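Local coordinates for protein putative D-lactate dehydrogenase (Chlamydomonas reinhardtii, PDB 4ZGS) that probably reduces pyruvate to D-lactate with a nicotinamide cofactor during algal fermentation, as a member of the D-isomer specific 2-hydroxyacid dehydrogenase family, at residues V131-H142 and T336-I347; C239-N250 and R268-A276. One frame throughout, in Å; residues are numbered along the deposited sequence.

Interaction 1: V131-H142 and T336-I347; sequences VPTYSPESVAEH and TAFLTEEALNNI. With NAD (nicotinamide-adenine-dinucleotide), chain I.
In the cleft between the two domains, beside the nicotinamide end of the bound NAD, the Y134 ring meets F338 and I347. Y134 CD2 lies 3.5 Å from F338 CB, and F338 CD2 sits over the centre of one tyrosine face. The ring planes are inclined at 43°, an oblique pairing. Y134 CD1 touches I347 CD1 at 3.9 Å, while the ring edge is turned to the nicotinamide, with Y134 CE2 3.1 Å from NAD C5N. The Y134 hydroxyl is bonded to A111 N, which fixes the far end of the ring. With an alanine in place of Y134, F338 and I347 would probably lose the ring they share, and one edge of the nicotinamide its neighbour. A hydrogen bond links S135 OG to N346 OD1, 2.8 Å, its donor 41° out of the carbonyl plane. With H142 CG anti to the backbone N (chi1 -169°), the imidazole lies flat against A337, whose CA is 3.7 Å from the ring centroid, a CH-pi contact; H142 NE2 bonds T333. S138 O and A337 O, both acceptors, lie 3.2 Å apart, an approach consistent with R152 of the second subunit donating to each. Loops that touch the nicotinamide and lead into helices 136-151 and 341-359, which pack near their beginnings, are typical of the interdomain crossover of 2-hydroxyacid dehydrogenases.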
# COMPACT_ATOMS: atom_id res chain seq x y z
N VAL A 131 4.01 -34.29 10.42
CA VAL A 131 5.15 -34.18 9.51
C VAL A 131 6.36 -33.49 10.15
O VAL A 131 6.39 -32.27 10.26
CB VAL A 131 4.80 -33.44 8.23
CG1 VAL A 131 6.05 -33.33 7.36
CG2 VAL A 131 3.67 -34.15 7.52
N PRO A 132 7.37 -34.28 10.53
CA PRO A 132 8.50 -33.68 11.27
C PRO A 132 9.47 -32.80 10.45
O PRO A 132 10.10 -31.94 11.06
CB PRO A 132 9.21 -34.90 11.86
CG PRO A 132 8.84 -36.02 10.97
CD PRO A 132 7.51 -35.73 10.36
N THR A 133 9.57 -32.96 9.14
CA THR A 133 10.51 -32.11 8.39
C THR A 133 10.02 -31.61 7.03
O THR A 133 9.62 -32.37 6.15
CB THR A 133 11.87 -32.82 8.19
OG1 THR A 133 11.64 -34.20 7.84
CG2 THR A 133 12.69 -32.78 9.47
N TYR A 134 10.06 -30.28 6.90
CA TYR A 134 9.96 -29.54 5.64
C TYR A 134 11.34 -29.49 4.96
O TYR A 134 12.35 -29.65 5.64
CB TYR A 134 9.46 -28.11 5.89
CG TYR A 134 8.44 -27.96 7.00
CD1 TYR A 134 7.40 -28.87 7.17
CD2 TYR A 134 8.52 -26.90 7.88
CE1 TYR A 134 6.47 -28.72 8.20
CE2 TYR A 134 7.61 -26.73 8.91
CZ TYR A 134 6.58 -27.64 9.07
OH TYR A 134 5.68 -27.45 10.10
N SER A 135 11.38 -29.28 3.64
CA SER A 135 12.65 -29.07 2.93
C SER A 135 13.45 -27.93 3.51
O SER A 135 13.03 -26.80 3.47
CB SER A 135 12.42 -28.75 1.45
OG SER A 135 11.61 -29.70 0.81
N PRO A 136 14.63 -28.23 4.03
CA PRO A 136 15.46 -27.26 4.75
C PRO A 136 15.93 -26.14 3.80
O PRO A 136 16.24 -25.03 4.25
CB PRO A 136 16.64 -28.10 5.25
CG PRO A 136 16.67 -29.29 4.34
CD PRO A 136 15.24 -29.57 3.99
N GLU A 137 15.97 -26.44 2.50
CA GLU A 137 16.24 -25.40 1.51
C GLU A 137 15.19 -24.31 1.51
O GLU A 137 15.53 -23.13 1.36
CB GLU A 137 16.33 -25.99 0.11
CG GLU A 137 17.61 -26.68 -0.18
CD GLU A 137 17.59 -28.09 0.27
OE1 GLU A 137 16.59 -28.47 0.94
OE2 GLU A 137 18.61 -28.79 -0.00
N SER A 138 13.92 -24.69 1.64
CA SER A 138 12.83 -23.70 1.59
C SER A 138 13.03 -22.62 2.63
O SER A 138 12.96 -21.43 2.31
CB SER A 138 11.47 -24.34 1.78
OG SER A 138 11.04 -24.99 0.60
N VAL A 139 13.28 -23.06 3.86
CA VAL A 139 13.40 -22.16 5.00
C VAL A 139 14.68 -21.34 4.88
O VAL A 139 14.65 -20.11 4.96
CB VAL A 139 13.34 -22.97 6.35
CG1 VAL A 139 13.52 -22.09 7.55
CG2 VAL A 139 12.04 -23.74 6.44
N ALA A 140 15.80 -22.01 4.59
CA ALA A 140 17.09 -21.31 4.45
C ALA A 140 17.03 -20.30 3.32
O ALA A 140 17.52 -19.22 3.45
CB ALA A 140 18.22 -22.28 4.22
N GLU A 141 16.43 -20.66 2.18
CA GLU A 141 16.31 -19.69 1.11
C GLU A 141 15.39 -18.51 1.53
O GLU A 141 15.46 -17.44 0.95
CB GLU A 141 15.78 -20.37 -0.15
CG GLU A 141 16.76 -21.39 -0.73
CD GLU A 141 16.28 -22.08 -1.99
OE1 GLU A 141 15.16 -21.77 -2.47
OE2 GLU A 141 17.03 -22.93 -2.51
N HIS A 142 14.51 -18.70 2.52
CA HIS A 142 13.63 -17.60 2.87
C HIS A 142 14.36 -16.52 3.66
O HIS A 142 14.19 -15.33 3.41
CB HIS A 142 12.42 -18.10 3.65
CG HIS A 142 11.37 -17.06 3.81
ND1 HIS A 142 10.51 -16.73 2.78
CD2 HIS A 142 10.99 -16.32 4.88
CE1 HIS A 142 9.67 -15.80 3.20
NE2 HIS A 142 9.95 -15.53 4.47
N THR A 336 5.89 -17.69 6.43
CA THR A 336 5.90 -18.32 5.12
C THR A 336 7.22 -19.01 4.73
O THR A 336 7.34 -19.48 3.60
CB THR A 336 5.54 -17.29 4.05
OG1 THR A 336 6.54 -16.25 4.05
CG2 THR A 336 4.19 -16.68 4.35
N ALA A 337 8.22 -19.02 5.61
CA ALA A 337 9.51 -19.59 5.25
C ALA A 337 9.41 -21.06 4.77
O ALA A 337 10.22 -21.46 3.94
CB ALA A 337 10.50 -19.50 6.42
N PHE A 338 8.47 -21.84 5.31
CA PHE A 338 8.28 -23.23 4.90
C PHE A 338 7.38 -23.29 3.71
O PHE A 338 7.16 -24.35 3.13
CB PHE A 338 7.64 -24.09 5.99
CG PHE A 338 6.12 -23.95 6.03
CD1 PHE A 338 5.53 -22.74 6.41
CD2 PHE A 338 5.29 -24.99 5.62
CE1 PHE A 338 4.11 -22.60 6.43
CE2 PHE A 338 3.89 -24.85 5.63
CZ PHE A 338 3.30 -23.66 6.04
N LEU A 339 6.79 -22.17 3.34
CA LEU A 339 5.68 -22.29 2.42
C LEU A 339 6.14 -22.18 0.98
O LEU A 339 6.21 -21.10 0.40
CB LEU A 339 4.62 -21.24 2.74
CG LEU A 339 3.28 -21.31 2.04
CD1 LEU A 339 2.40 -22.45 2.61
CD2 LEU A 339 2.62 -19.90 2.16
N THR A 340 6.25 -23.34 0.36
CA THR A 340 6.89 -23.53 -0.91
C THR A 340 6.19 -24.67 -1.62
O THR A 340 5.69 -25.54 -0.96
CB THR A 340 8.38 -23.82 -0.68
OG1 THR A 340 9.10 -22.57 -0.79
CG2 THR A 340 8.92 -24.84 -1.66
N GLU A 341 6.12 -24.65 -2.95
CA GLU A 341 5.65 -25.81 -3.69
C GLU A 341 6.34 -27.09 -3.17
O GLU A 341 5.68 -28.06 -2.81
CB GLU A 341 5.92 -25.68 -5.19
CG GLU A 341 4.90 -24.91 -5.99
CD GLU A 341 5.20 -24.96 -7.47
OE1 GLU A 341 5.89 -25.91 -7.91
OE2 GLU A 341 4.73 -24.08 -8.22
N GLU A 342 7.67 -27.09 -3.20
CA GLU A 342 8.48 -28.27 -2.81
C GLU A 342 8.22 -28.74 -1.37
O GLU A 342 8.13 -29.94 -1.13
CB GLU A 342 9.98 -28.02 -3.01
CG GLU A 342 10.42 -27.81 -4.49
CD GLU A 342 10.23 -26.36 -5.01
OE1 GLU A 342 9.73 -25.52 -4.25
OE2 GLU A 342 10.60 -26.06 -6.17
N ALA A 343 8.14 -27.81 -0.41
CA ALA A 343 7.92 -28.21 0.98
C ALA A 343 6.50 -28.79 1.21
O ALA A 343 6.35 -29.75 1.97
CB ALA A 343 8.17 -27.06 1.91
N LEU A 344 5.49 -28.23 0.55
CA LEU A 344 4.11 -28.70 0.70
C LEU A 344 3.94 -30.11 0.13
O LEU A 344 3.13 -30.92 0.65
CB LEU A 344 3.14 -27.72 0.02
CG LEU A 344 3.07 -26.41 0.81
CD1 LEU A 344 2.29 -25.41 0.06
CD2 LEU A 344 2.44 -26.63 2.18
N ASN A 345 4.68 -30.40 -0.94
CA ASN A 345 4.70 -31.73 -1.52
C ASN A 345 5.21 -32.77 -0.53
O ASN A 345 4.55 -33.76 -0.31
CB ASN A 345 5.48 -31.73 -2.82
CG ASN A 345 4.72 -31.04 -3.94
OD1 ASN A 345 3.49 -30.96 -3.90
ND2 ASN A 345 5.44 -30.54 -4.94
N ASN A 346 6.33 -32.50 0.13
CA ASN A 346 6.81 -33.34 1.20
C ASN A 346 5.70 -33.56 2.22
O ASN A 346 5.39 -34.69 2.61
CB ASN A 346 8.02 -32.71 1.90
CG ASN A 346 9.26 -32.62 1.02
OD1 ASN A 346 10.28 -32.04 1.42
ND2 ASN A 346 9.18 -33.16 -0.19
N ILE A 347 5.08 -32.45 2.62
CA ILE A 347 4.00 -32.46 3.59
C ILE A 347 2.81 -33.30 3.13
O ILE A 347 2.31 -34.11 3.90
CB ILE A 347 3.52 -31.03 3.90
CG1 ILE A 347 4.59 -30.24 4.65
CG2 ILE A 347 2.22 -31.05 4.68
CD1 ILE A 347 4.24 -28.77 4.84
PA NAD I . 17.77 -29.19 13.43
O1A NAD I . 17.74 -30.13 14.57
O2A NAD I . 18.55 -30.00 12.46
O5B NAD I . 18.52 -27.82 13.81
C5B NAD I . 18.66 -27.38 15.16
C4B NAD I . 20.11 -27.28 15.54
O4B NAD I . 20.31 -26.27 16.62
C3B NAD I . 20.63 -28.57 16.05
O3B NAD I . 21.84 -28.97 15.35
C2B NAD I . 20.95 -28.37 17.46
O2B NAD I . 22.10 -29.17 17.84
C1B NAD I . 21.25 -26.92 17.58
N9A NAD I . 21.16 -26.43 18.89
C8A NAD I . 20.58 -27.07 20.03
N7A NAD I . 20.70 -26.25 21.16
C5A NAD I . 21.36 -25.11 20.75
C6A NAD I . 21.80 -23.90 21.37
N6A NAD I . 21.58 -23.66 22.75
N1A NAD I . 22.38 -23.04 20.66
C2A NAD I . 22.64 -23.11 19.47
N3A NAD I . 22.32 -24.13 18.75
C4A NAD I . 21.65 -25.22 19.31
O3 NAD I . 16.30 -28.89 12.86
PN NAD I . 15.99 -27.95 11.60
O1N NAD I . 15.39 -28.70 10.48
O2N NAD I . 17.24 -27.43 11.00
O5D NAD I . 15.05 -26.74 12.06
C5D NAD I . 13.84 -26.95 12.79
C4D NAD I . 13.35 -25.59 13.13
O4D NAD I . 12.76 -24.94 11.94
C3D NAD I . 12.26 -25.60 14.11
O3D NAD I . 12.76 -25.78 15.46
C2D NAD I . 11.67 -24.27 13.93
O2D NAD I . 12.41 -23.33 14.75
C1D NAD I . 11.84 -23.93 12.50
N1N NAD I . 10.60 -23.94 11.83
C2N NAD I . 10.24 -22.86 10.99
C3N NAD I . 9.01 -22.85 10.34
C7N NAD I . 8.62 -21.69 9.43
O7N NAD I . 8.99 -20.56 9.70
N7N NAD I . 7.82 -21.90 8.28
C4N NAD I . 8.11 -23.92 10.53
C5N NAD I . 8.46 -25.00 11.37
C6N NAD I . 9.70 -25.01 12.02

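Interaction 2: C239-N250 and R268-A276; sequences CPLLPSTRQLIN and RGGLIDSAA. With NAD (nicotinamide-adenine-dinucleotide), chain I.
The first torsion of L271 (chi1 -58°) turns its branched end back against L241, whose CG stands opposite the backbone N (chi1 -175°). The two leucines run antiparallel alongside one another, L241 CD1 to L271 CD2 at 3.7 Å. L271 CD2 also reaches C239 SG and T245 CB, so one methyl group meets three side chains. L241 CD1 packs 3.6 Å from G270 C, against backbone that carries no side chain. Beyond the leucines the contact passes to the backbone. Q247 N donates to G270 O at 2.9 Å; Q247 is the third residue of the type II turn T245-L248, and its positive phi is what such a turn requires there. I249 then bonds to both neighbours of I272: its N to L271 O, its O from D273 N at 2.9 Å. That is a single bridge of parallel pattern, joining the loops that follow the adjacent parallel strands 234-237 and 261-265 of the Rossmann-type NAD-binding domain. Next to it the Q247 amide stacks on the D273 carboxylate, planes 20° apart, with Q247 CD 3.7 Å from D273 CB. Toward the cofactor, R268 CG approaches NAD O2D at 3.2 Å, and C239 CB sits 3.6 Å from NAD N3A. S244 OG accepts a weak bond from NAD N6A.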
# COMPACT_ATOMS: atom_id res chain seq x y z
N CYS A 239 18.67 -21.84 15.35
CA CYS A 239 18.58 -22.81 16.44
C CYS A 239 17.13 -23.03 16.88
O CYS A 239 16.27 -22.16 16.69
CB CYS A 239 19.43 -22.37 17.64
SG CYS A 239 19.17 -20.64 18.20
N PRO A 240 16.86 -24.20 17.47
CA PRO A 240 15.55 -24.50 18.06
C PRO A 240 15.35 -23.66 19.30
O PRO A 240 16.32 -23.09 19.81
CB PRO A 240 15.63 -25.98 18.40
CG PRO A 240 17.09 -26.21 18.65
CD PRO A 240 17.81 -25.31 17.67
N LEU A 241 14.12 -23.58 19.80
CA LEU A 241 13.90 -22.80 21.01
C LEU A 241 14.11 -23.67 22.25
O LEU A 241 13.34 -24.59 22.52
CB LEU A 241 12.50 -22.22 20.99
CG LEU A 241 12.17 -21.28 22.14
CD1 LEU A 241 13.20 -20.14 22.14
CD2 LEU A 241 10.77 -20.74 21.94
N LEU A 242 15.16 -23.35 23.01
CA LEU A 242 15.51 -24.08 24.22
C LEU A 242 15.65 -23.15 25.39
O LEU A 242 15.78 -21.94 25.19
CB LEU A 242 16.82 -24.86 24.05
CG LEU A 242 16.81 -26.02 23.06
CD1 LEU A 242 18.21 -26.58 22.85
CD2 LEU A 242 15.90 -27.11 23.60
N PRO A 243 15.62 -23.69 26.61
CA PRO A 243 15.88 -22.83 27.77
C PRO A 243 17.20 -22.08 27.59
O PRO A 243 17.26 -20.92 28.02
CB PRO A 243 15.95 -23.82 28.93
CG PRO A 243 15.07 -24.94 28.49
CD PRO A 243 15.30 -25.07 27.01
N SER A 244 18.21 -22.69 26.96
CA SER A 244 19.49 -22.00 26.69
C SER A 244 19.35 -20.93 25.62
O SER A 244 20.03 -19.91 25.67
CB SER A 244 20.60 -22.98 26.27
OG SER A 244 20.26 -23.74 25.12
N THR A 245 18.44 -21.13 24.68
CA THR A 245 18.27 -20.20 23.57
C THR A 245 17.16 -19.19 23.81
O THR A 245 16.81 -18.40 22.93
CB THR A 245 18.01 -20.94 22.24
OG1 THR A 245 16.85 -21.78 22.38
CG2 THR A 245 19.21 -21.80 21.88
N ARG A 246 16.54 -19.26 24.98
CA ARG A 246 15.41 -18.40 25.21
C ARG A 246 15.88 -16.96 25.30
O ARG A 246 16.64 -16.60 26.19
CB ARG A 246 14.68 -18.80 26.48
CG ARG A 246 13.44 -18.00 26.73
CD ARG A 246 12.70 -18.61 27.89
NE ARG A 246 11.73 -17.68 28.43
CZ ARG A 246 11.99 -16.81 29.40
NH1 ARG A 246 13.20 -16.78 29.95
NH2 ARG A 246 11.05 -15.99 29.85
N GLN A 247 15.35 -16.12 24.42
CA GLN A 247 15.72 -14.72 24.36
C GLN A 247 17.23 -14.55 24.24
O GLN A 247 17.86 -13.67 24.84
CB GLN A 247 15.11 -13.98 25.54
CG GLN A 247 13.63 -13.80 25.29
CD GLN A 247 12.88 -13.16 26.40
OE1 GLN A 247 13.42 -12.94 27.48
NE2 GLN A 247 11.62 -12.83 26.14
N LEU A 248 17.78 -15.42 23.41
CA LEU A 248 19.16 -15.37 22.97
C LEU A 248 19.51 -13.95 22.59
O LEU A 248 20.56 -13.43 22.98
CB LEU A 248 19.35 -16.32 21.80
CG LEU A 248 20.75 -16.53 21.27
CD1 LEU A 248 21.36 -17.80 21.85
CD2 LEU A 248 20.59 -16.65 19.79
N ILE A 249 18.64 -13.35 21.79
CA ILE A 249 18.70 -11.92 21.52
C ILE A 249 17.89 -11.15 22.57
O ILE A 249 16.67 -11.30 22.67
CB ILE A 249 18.18 -11.60 20.11
CG1 ILE A 249 18.92 -12.48 19.09
CG2 ILE A 249 18.22 -10.10 19.85
CD1 ILE A 249 20.40 -12.20 19.00
N ASN A 250 18.58 -10.33 23.35
CA ASN A 250 17.94 -9.52 24.37
C ASN A 250 18.64 -8.18 24.49
O ASN A 250 19.47 -7.83 23.65
CB ASN A 250 17.95 -10.25 25.72
CG ASN A 250 19.35 -10.70 26.14
OD1 ASN A 250 20.36 -10.04 25.87
ND2 ASN A 250 19.42 -11.84 26.83
N ARG A 268 12.26 -19.18 15.57
CA ARG A 268 11.27 -19.13 16.65
C ARG A 268 11.22 -17.78 17.31
O ARG A 268 12.26 -17.23 17.68
CB ARG A 268 11.57 -20.21 17.68
CG ARG A 268 11.28 -21.58 17.14
CD ARG A 268 9.79 -21.65 16.82
NE ARG A 268 9.24 -22.95 17.15
CZ ARG A 268 8.84 -23.29 18.37
NH1 ARG A 268 8.93 -22.42 19.36
NH2 ARG A 268 8.37 -24.51 18.59
N GLY A 269 10.00 -17.27 17.51
CA GLY A 269 9.83 -15.94 18.04
C GLY A 269 10.46 -15.80 19.40
O GLY A 269 10.96 -14.75 19.75
N GLY A 270 10.46 -16.89 20.16
CA GLY A 270 11.06 -16.92 21.48
C GLY A 270 12.56 -16.64 21.52
O GLY A 270 13.11 -16.41 22.60
N LEU A 271 13.25 -16.70 20.38
CA LEU A 271 14.69 -16.44 20.36
C LEU A 271 15.02 -14.98 20.57
O LEU A 271 16.15 -14.64 20.91
CB LEU A 271 15.30 -16.89 19.04
CG LEU A 271 15.11 -18.36 18.68
CD1 LEU A 271 15.63 -18.62 17.30
CD2 LEU A 271 15.83 -19.22 19.70
N ILE A 272 14.03 -14.12 20.35
CA ILE A 272 14.20 -12.67 20.43
C ILE A 272 13.30 -12.05 21.47
O ILE A 272 12.12 -12.39 21.55
CB ILE A 272 13.87 -11.98 19.11
CG1 ILE A 272 14.81 -12.45 17.99
CG2 ILE A 272 13.95 -10.47 19.27
CD1 ILE A 272 14.48 -11.79 16.67
N ASP A 273 13.83 -11.14 22.28
CA ASP A 273 12.97 -10.41 23.21
C ASP A 273 12.53 -9.13 22.52
O ASP A 273 13.30 -8.18 22.41
CB ASP A 273 13.71 -10.13 24.51
CG ASP A 273 12.99 -9.13 25.40
OD1 ASP A 273 11.76 -8.88 25.24
OD2 ASP A 273 13.66 -8.60 26.30
N SER A 274 11.28 -9.11 22.09
CA SER A 274 10.79 -8.09 21.19
C SER A 274 10.84 -6.70 21.82
O SER A 274 11.05 -5.71 21.14
CB SER A 274 9.35 -8.40 20.77
OG SER A 274 9.27 -9.73 20.31
N ALA A 275 10.64 -6.63 23.13
CA ALA A 275 10.74 -5.33 23.78
C ALA A 275 12.09 -4.65 23.49
O ALA A 275 12.15 -3.44 23.25
CB ALA A 275 10.51 -5.48 25.30
N ALA A 276 13.16 -5.44 23.42
CA ALA A 276 14.50 -4.85 23.29
C ALA A 276 14.77 -4.30 21.90
O ALA A 276 15.70 -3.53 21.72
CB ALA A 276 15.55 -5.89 23.66
PA NAD I . 17.77 -29.19 13.43
O1A NAD I . 17.74 -30.13 14.57
O2A NAD I . 18.55 -30.00 12.46
O5B NAD I . 18.52 -27.82 13.81
C5B NAD I . 18.66 -27.38 15.16
C4B NAD I . 20.11 -27.28 15.54
O4B NAD I . 20.31 -26.27 16.62
C3B NAD I . 20.63 -28.57 16.05
O3B NAD I . 21.84 -28.97 15.35
C2B NAD I . 20.95 -28.37 17.46
O2B NAD I . 22.10 -29.17 17.84
C1B NAD I . 21.25 -26.92 17.58
N9A NAD I . 21.16 -26.43 18.89
C8A NAD I . 20.58 -27.07 20.03
N7A NAD I . 20.70 -26.25 21.16
C5A NAD I . 21.36 -25.11 20.75
C6A NAD I . 21.80 -23.90 21.37
N6A NAD I . 21.58 -23.66 22.75
N1A NAD I . 22.38 -23.04 20.66
C2A NAD I . 22.64 -23.11 19.47
N3A NAD I . 22.32 -24.13 18.75
C4A NAD I . 21.65 -25.22 19.31
O3 NAD I . 16.30 -28.89 12.86
PN NAD I . 15.99 -27.95 11.60
O1N NAD I . 15.39 -28.70 10.48
O2N NAD I . 17.24 -27.43 11.00
O5D NAD I . 15.05 -26.74 12.06
C5D NAD I . 13.84 -26.95 12.79
C4D NAD I . 13.35 -25.59 13.13
O4D NAD I . 12.76 -24.94 11.94
C3D NAD I . 12.26 -25.60 14.11
O3D NAD I . 12.76 -25.78 15.46
C2D NAD I . 11.67 -24.27 13.93
O2D NAD I . 12.41 -23.33 14.75
C1D NAD I . 11.84 -23.93 12.50
N1N NAD I . 10.60 -23.94 11.83
C2N NAD I . 10.24 -22.86 10.99
C3N NAD I . 9.01 -22.85 10.34
C7N NAD I . 8.62 -21.69 9.43
O7N NAD I . 8.99 -20.56 9.70
N7N NAD I . 7.82 -21.90 8.28
C4N NAD I . 8.11 -23.92 10.53
C5N NAD I . 8.46 -25.00 11.37
C6N NAD I . 9.70 -25.01 12.02

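How the interactions relate
Both contacts border the same NAD but at different stations: residues 131-142 with 336-347 meet its nicotinamide, whereas 239-250 with 268-276 reach from the adenine to the nicotinamide ribose. Their centres are 22 Å apart, their nearest atoms about 9 Å, and both segments of interaction 2 fall in the sequence between the two of interaction 1. Interaction 1 is buried, joins the starts of two helices in the domain cleft, and is also met by the second subunit; rings and apolar side chains carry most of it, with a side-chain hydrogen bond between S135 and N346. Interaction 2, partly buried and touched by no other chain, lies within the nucleotide-binding domain and relies on three backbone hydrogen bonds and a leucine pair, L241 and L271.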